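Local coordinates for protein 1,4-dihydroxy-2-naphthoyl-CoA hydrolase (Escherichia coli, PDB 4K49) that hydrolyses 1,4-dihydroxy-2-naphthoyl-CoA to 1,4-dihydroxy-2-naphthoate and CoA in menaquinone biosynthesis, and also cleaves a wide range of other acyl-CoA thioesters, at residues A[10-15]-A[66-71]. Sequence-based numbering, arbitrary orientation.
With HFQ (2,4-dihydroxyphenacyl coenzyme A), chain F.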
ATOM      1  N   GLU A  10       0.488 -17.978 -16.502  1.00 11.87           N
ATOM      2  CA  GLU A  10       0.830 -17.052 -17.584  1.00 18.09           C
ATOM      3  C   GLU A  10      -0.208 -15.961 -17.741  1.00  9.32           C
ATOM      4  O   GLU A  10       0.128 -14.784 -17.839  1.00  9.77           O
ATOM      5  CB  GLU A  10       0.940 -17.790 -18.920  1.00 23.00           C
ATOM      6  CG  GLU A  10       2.288 -18.424 -19.198  1.00 42.92           C
ATOM      7  CD  GLU A  10       2.501 -18.685 -20.684  1.00 68.73           C
ATOM      8  OE1 GLU A  10       1.546 -18.480 -21.469  1.00 57.21           O
ATOM      9  OE2 GLU A  10       3.623 -19.087 -21.064  1.00 66.31           O
ATOM     10  N   ALA A  11      -1.472 -16.357 -17.788  1.00  8.15           N
ATOM     11  CA  ALA A  11      -2.547 -15.403 -18.004  1.00 13.19           C
ATOM     12  C   ALA A  11      -2.715 -14.527 -16.770  1.00 13.50           C
ATOM     13  O   ALA A  11      -3.030 -13.341 -16.882  1.00 10.97           O
ATOM     14  CB  ALA A  11      -3.856 -16.128 -18.344  1.00 14.33           C
ATOM     15  N   LEU A  12      -2.510 -15.110 -15.591  1.00  5.47           N
ATOM     16  CA  LEU A  12      -2.589 -14.336 -14.353  1.00 11.10           C
ATOM     17  C   LEU A  12      -1.504 -13.262 -14.356  1.00  8.62           C
ATOM     18  O   LEU A  12      -1.753 -12.107 -14.020  1.00  8.72           O
ATOM     19  CB  LEU A  12      -2.431 -15.257 -13.142  1.00 15.50           C
ATOM     20  CG  LEU A  12      -2.384 -14.605 -11.761  1.00 13.92           C
ATOM     21  CD1 LEU A  12      -3.631 -13.800 -11.519  1.00 13.84           C
ATOM     22  CD2 LEU A  12      -2.249 -15.688 -10.705  1.00  7.11           C
ATOM     23  N   ASN A  13      -0.296 -13.642 -14.750  1.00 12.85           N
ATOM     24  CA  ASN A  13       0.797 -12.680 -14.805  1.00 10.21           C
ATOM     25  C   ASN A  13       0.602 -11.626 -15.900  1.00 11.33           C
ATOM     26  O   ASN A  13       1.048 -10.491 -15.762  1.00  7.68           O
ATOM     27  CB  ASN A  13       2.136 -13.411 -14.940  1.00  6.65           C
ATOM     28  CG  ASN A  13       2.650 -13.909 -13.604  1.00 14.56           C
ATOM     29  OD1 ASN A  13       2.690 -13.152 -12.631  1.00  8.93           O
ATOM     30  ND2 ASN A  13       3.010 -15.188 -13.533  1.00  6.72           N
ATOM     31  N   ALA A  14      -0.080 -11.994 -16.983  1.00 12.05           N
ATOM     32  CA  ALA A  14      -0.329 -11.036 -18.054  1.00 10.38           C
ATOM     33  C   ALA A  14      -1.234  -9.896 -17.588  1.00 10.87           C
ATOM     34  O   ALA A  14      -1.193  -8.811 -18.161  1.00 12.15           O
ATOM     35  CB  ALA A  14      -0.921 -11.726 -19.275  1.00 14.94           C
ATOM     36  N   MET A  15      -2.051 -10.138 -16.562  1.00  9.30           N
ATOM     37  CA  MET A  15      -2.988  -9.116 -16.061  1.00  9.31           C
ATOM     38  C   MET A  15      -2.280  -7.854 -15.551  1.00 11.86           C
ATOM     39  O   MET A  15      -2.848  -6.754 -15.558  1.00  6.70           O
ATOM     40  CB  MET A  15      -3.851  -9.667 -14.912  1.00  9.48           C
ATOM     41  CG  MET A  15      -4.849 -10.760 -15.275  1.00 20.98           C
ATOM     42  SD  MET A  15      -5.814 -11.327 -13.842  1.00 20.10           S
ATOM     43  CE  MET A  15      -6.451  -9.767 -13.224  1.00 14.41           C
ATOM     44  N   GLY A  66      -4.597 -10.621  -2.813  1.00  4.68           N
ATOM     45  CA  GLY A  66      -5.934 -10.825  -2.270  1.00  2.44           C
ATOM     46  C   GLY A  66      -7.065 -10.437  -3.217  1.00  3.64           C
ATOM     47  O   GLY A  66      -8.075 -11.152  -3.328  1.00  2.98           O
ATOM     48  N   SER A  67      -6.911  -9.312  -3.911  1.00  2.59           N
ATOM     49  CA  SER A  67      -7.943  -8.851  -4.836  1.00  3.11           C
ATOM     50  C   SER A  67      -8.082  -9.785  -6.032  1.00  4.55           C
ATOM     51  O   SER A  67      -9.197 -10.065  -6.481  1.00  2.54           O
ATOM     52  CB  SER A  67      -7.646  -7.436  -5.342  1.00  4.69           C
ATOM     53  OG  SER A  67      -7.645  -6.465  -4.306  1.00  5.88           O
ATOM     54  N   VAL A  68      -6.971 -10.250  -6.589  1.00  6.82           N
ATOM     55  CA  VAL A  68      -7.114 -11.101  -7.770  1.00  4.15           C
ATOM     56  C   VAL A  68      -7.569 -12.494  -7.350  1.00  8.71           C
ATOM     57  O   VAL A  68      -8.324 -13.150  -8.070  1.00  4.80           O
ATOM     58  CB  VAL A  68      -5.856 -11.114  -8.681  1.00  6.35           C
ATOM     59  CG1 VAL A  68      -4.785 -12.011  -8.127  1.00  4.36           C
ATOM     60  CG2 VAL A  68      -6.241 -11.580 -10.086  1.00  7.19           C
ATOM     61  N   ALA A  69      -7.136 -12.933  -6.171  1.00  4.52           N
ATOM     62  CA  ALA A  69      -7.650 -14.181  -5.617  1.00  5.01           C
ATOM     63  C   ALA A  69      -9.157 -14.058  -5.478  1.00  7.06           C
ATOM     64  O   ALA A  69      -9.902 -14.983  -5.816  1.00  4.71           O
ATOM     65  CB  ALA A  69      -7.026 -14.477  -4.283  1.00  4.38           C
ATOM     66  N   GLY A  70      -9.610 -12.914  -4.975  1.00  1.44           N
ATOM     67  CA  GLY A  70     -11.036 -12.718  -4.782  1.00  2.72           C
ATOM     68  C   GLY A  70     -11.741 -12.785  -6.122  1.00  5.14           C
ATOM     69  O   GLY A  70     -12.763 -13.456  -6.268  1.00  6.38           O
ATOM     70  N   TYR A  71     -11.176 -12.094  -7.107  1.00  4.23           N
ATOM     71  CA  TYR A  71     -11.732 -12.056  -8.460  1.00  5.35           C
ATOM     72  C   TYR A  71     -11.912 -13.464  -9.011  1.00  8.68           C
ATOM     73  O   TYR A  71     -12.956 -13.806  -9.594  1.00  7.59           O
ATOM     74  CB  TYR A  71     -10.795 -11.244  -9.360  1.00  4.54           C
ATOM     75  CG  TYR A  71     -11.093 -11.342 -10.852  1.00  8.03           C
ATOM     76  CD1 TYR A  71     -12.199 -10.711 -11.405  1.00 13.04           C
ATOM     77  CD2 TYR A  71     -10.244 -12.042 -11.699  1.00 11.39           C
ATOM     78  CE1 TYR A  71     -12.463 -10.792 -12.770  1.00 10.89           C
ATOM     79  CE2 TYR A  71     -10.494 -12.126 -13.058  1.00 18.39           C
ATOM     80  CZ  TYR A  71     -11.605 -11.499 -13.585  1.00 16.89           C
ATOM     81  OH  TYR A  71     -11.846 -11.584 -14.936  1.00 26.54           O
TER
HETATM   82  CB  HFQ F 201      -8.561  -3.463  -5.446  1.00  7.18           C
HETATM   83  N1A HFQ F 201     -20.196   0.064  -9.451  1.00 28.17           N
HETATM   84  O1A HFQ F 201     -22.957   4.805  -1.552  1.00 15.47           O
HETATM   85  P1A HFQ F 201     -21.423   4.874  -1.649  1.00 19.09           P
HETATM   86  C1B HFQ F 201      -7.172  -3.463  -6.152  1.00  6.64           C
HETATM   87  O1B HFQ F 201      -6.372  -2.500  -5.921  1.00  3.16           O
HETATM   88  C1D HFQ F 201     -20.607   4.084  -6.632  1.00 18.09           C
HETATM   89  S1P HFQ F 201      -9.715  -2.379  -6.274  1.00  6.04           S
HETATM   90  C2A HFQ F 201     -19.612   1.266  -9.583  1.00 25.58           C
HETATM   91  O2A HFQ F 201     -20.916   6.241  -1.161  1.00 25.58           O
HETATM   92  P2A HFQ F 201     -21.053   2.212  -1.040  1.00 18.96           P
HETATM   93  C2B HFQ F 201      -6.776  -4.531  -7.098  1.00  6.82           C
HETATM   94  O2B HFQ F 201      -5.474  -7.504  -9.688  1.00 13.54           O
HETATM   95  C2D HFQ F 201     -21.695   4.771  -6.062  1.00 25.35           C
HETATM   96  O2D HFQ F 201     -22.712   5.104  -7.016  1.00 18.81           O
HETATM   97  C2P HFQ F 201      -9.191  -0.708  -5.978  1.00  3.70           C
HETATM   98  N3A HFQ F 201     -19.852   2.250  -8.697  1.00 25.86           N
HETATM   99  O3A HFQ F 201     -20.767   3.756  -0.786  1.00 16.53           O
HETATM  100  C3B HFQ F 201      -5.404  -4.768  -7.259  1.00  6.54           C
HETATM  101  O3B HFQ F 201      -9.073  -5.096  -7.691  1.00  9.91           O
HETATM  102  C3D HFQ F 201     -21.084   5.982  -5.602  1.00 14.06           C
HETATM  103  O3D HFQ F 201     -20.793   6.768  -6.788  1.00 21.52           O
HETATM  104  P3D HFQ F 201     -21.487   8.239  -7.046  1.00 24.22           P
HETATM  105  C3P HFQ F 201      -9.454  -0.146  -4.616  1.00  4.07           C
HETATM  106  C4A HFQ F 201     -20.693   2.039  -7.658  1.00 20.45           C
HETATM  107  O4A HFQ F 201     -20.903   1.486   0.215  1.00 20.74           O
HETATM  108  C4B HFQ F 201      -4.983  -5.749  -8.119  1.00  6.74           C
HETATM  109  C4D HFQ F 201     -19.820   5.552  -5.069  1.00 20.81           C
HETATM  110  O4D HFQ F 201     -19.555   4.264  -5.694  1.00 15.89           O
HETATM  111  N4P HFQ F 201     -10.751  -0.235  -4.163  1.00  4.03           N
HETATM  112  C5A HFQ F 201     -21.318   0.813  -7.487  1.00 20.07           C
HETATM  113  O5A HFQ F 201     -22.472   1.966  -1.563  1.00 22.00           O
HETATM  114  C5B HFQ F 201      -5.919  -6.509  -8.828  1.00  5.19           C
HETATM  115  C5D HFQ F 201     -19.928   5.394  -3.613  1.00 12.73           C
HETATM  116  O5D HFQ F 201     -20.986   4.656  -3.138  1.00 19.85           O
HETATM  117  C5P HFQ F 201     -11.785   0.548  -4.733  1.00  9.35           C
HETATM  118  O5P HFQ F 201     -11.535   1.377  -5.682  1.00  4.36           O
HETATM  119  C6A HFQ F 201     -21.046  -0.205  -8.436  1.00 21.28           C
HETATM  120  N6A HFQ F 201     -21.658  -1.505  -8.312  1.00 20.29           N
HETATM  121  O6A HFQ F 201     -20.019   1.752  -2.111  1.00 11.54           O
HETATM  122  C6B HFQ F 201      -7.290  -6.277  -8.673  1.00  9.88           C
HETATM  123  C6P HFQ F 201     -13.204   0.444  -4.227  1.00  3.36           C
HETATM  124  N7A HFQ F 201     -22.089   0.912  -6.355  1.00 14.53           N
HETATM  125  O7A HFQ F 201     -22.864   8.004  -7.851  1.00 32.67           O
HETATM  126  C7B HFQ F 201      -7.714  -5.295  -7.819  1.00  8.93           C
HETATM  127  C7P HFQ F 201     -13.727   1.823  -3.801  1.00  7.13           C
HETATM  128  C8A HFQ F 201     -21.970   2.148  -5.841  1.00 20.00           C
HETATM  129  O8A HFQ F 201     -21.767   8.896  -5.783  1.00 21.04           O
HETATM  130  N8P HFQ F 201     -14.956   1.819  -3.027  1.00  3.04           N
HETATM  131  N9A HFQ F 201     -21.125   2.830  -6.640  1.00 23.63           N
HETATM  132  O9A HFQ F 201     -20.530   9.090  -7.893  1.00 17.63           O
HETATM  133  C9P HFQ F 201     -16.235   1.771  -3.742  1.00  8.86           C
HETATM  134  O9P HFQ F 201     -16.237   1.734  -4.921  1.00  8.78           O
HETATM  135  CAP HFQ F 201     -17.498   1.771  -2.897  1.00  9.33           C
HETATM  136  OAP HFQ F 201     -17.161   1.823  -1.541  1.00  8.52           O
HETATM  137  CBP HFQ F 201     -18.333   0.511  -3.142  1.00 10.72           C
HETATM  138  CCP HFQ F 201     -19.388   0.532  -2.125  1.00  9.71           C
HETATM  139  CDP HFQ F 201     -18.956   0.585  -4.551  1.00 10.93           C
HETATM  140  CEP HFQ F 201     -17.484  -0.687  -2.996  1.00  9.11           C
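V68 sets CG2 against both L12 and M15, with CG1 adding a looser contact to L12, and this small apolar cluster joins segment 10-15, at the short N-terminal helix, to the long helix 55-72 of the hotdog fold. V68 CG2 does most of the work: it lies 3.6 Å from M15 CE and 3.7 Å from L12 CD1, so one methyl is shared by two partners. CG1 takes the hemmed-in place between backbone N and carbonyl carbon (chi1 79°), which puts CG2 anti to the N. V68 CG1 is 4.0 Å from L12 CD1. M15 reaches across as a flexible thioether: chi1 and the extended chi2 carry SD toward V68, and the turn about CG-SD (chi3 53°) then lays CE against V68 CG2. L12, branched and compact, offers CD1 alone, while F28, I31 and L36 of the neighbouring strands also touch its side chain; F28 and L36 touch V68 too. F50 of the second subunit packs on M15, placing this edge of the cluster at the dimer interface.

One turn of the long helix serves the ligand as well. S67 CB comes within 3.3 Å of C7B in the dihydroxyphenyl ring of 2,4-dihydroxyphenacyl-CoA, and its small side chain fits that close approach; its hydroxyl is hydrogen-bonded to the carbonyl O of E63, the inferred catalytic residue. V68 CB is 3.8 Å from ligand O2B, so this residue borders the pocket while its methyls meet L12 and M15. With no hydrogen bond between the two segments, the contact rests on dispersion and the burial of apolar surface, and V68 lies between segment 10-15 and the dihydroxyphenyl end of the ligand, which probably marks where a substrate's aromatic acyl group sits.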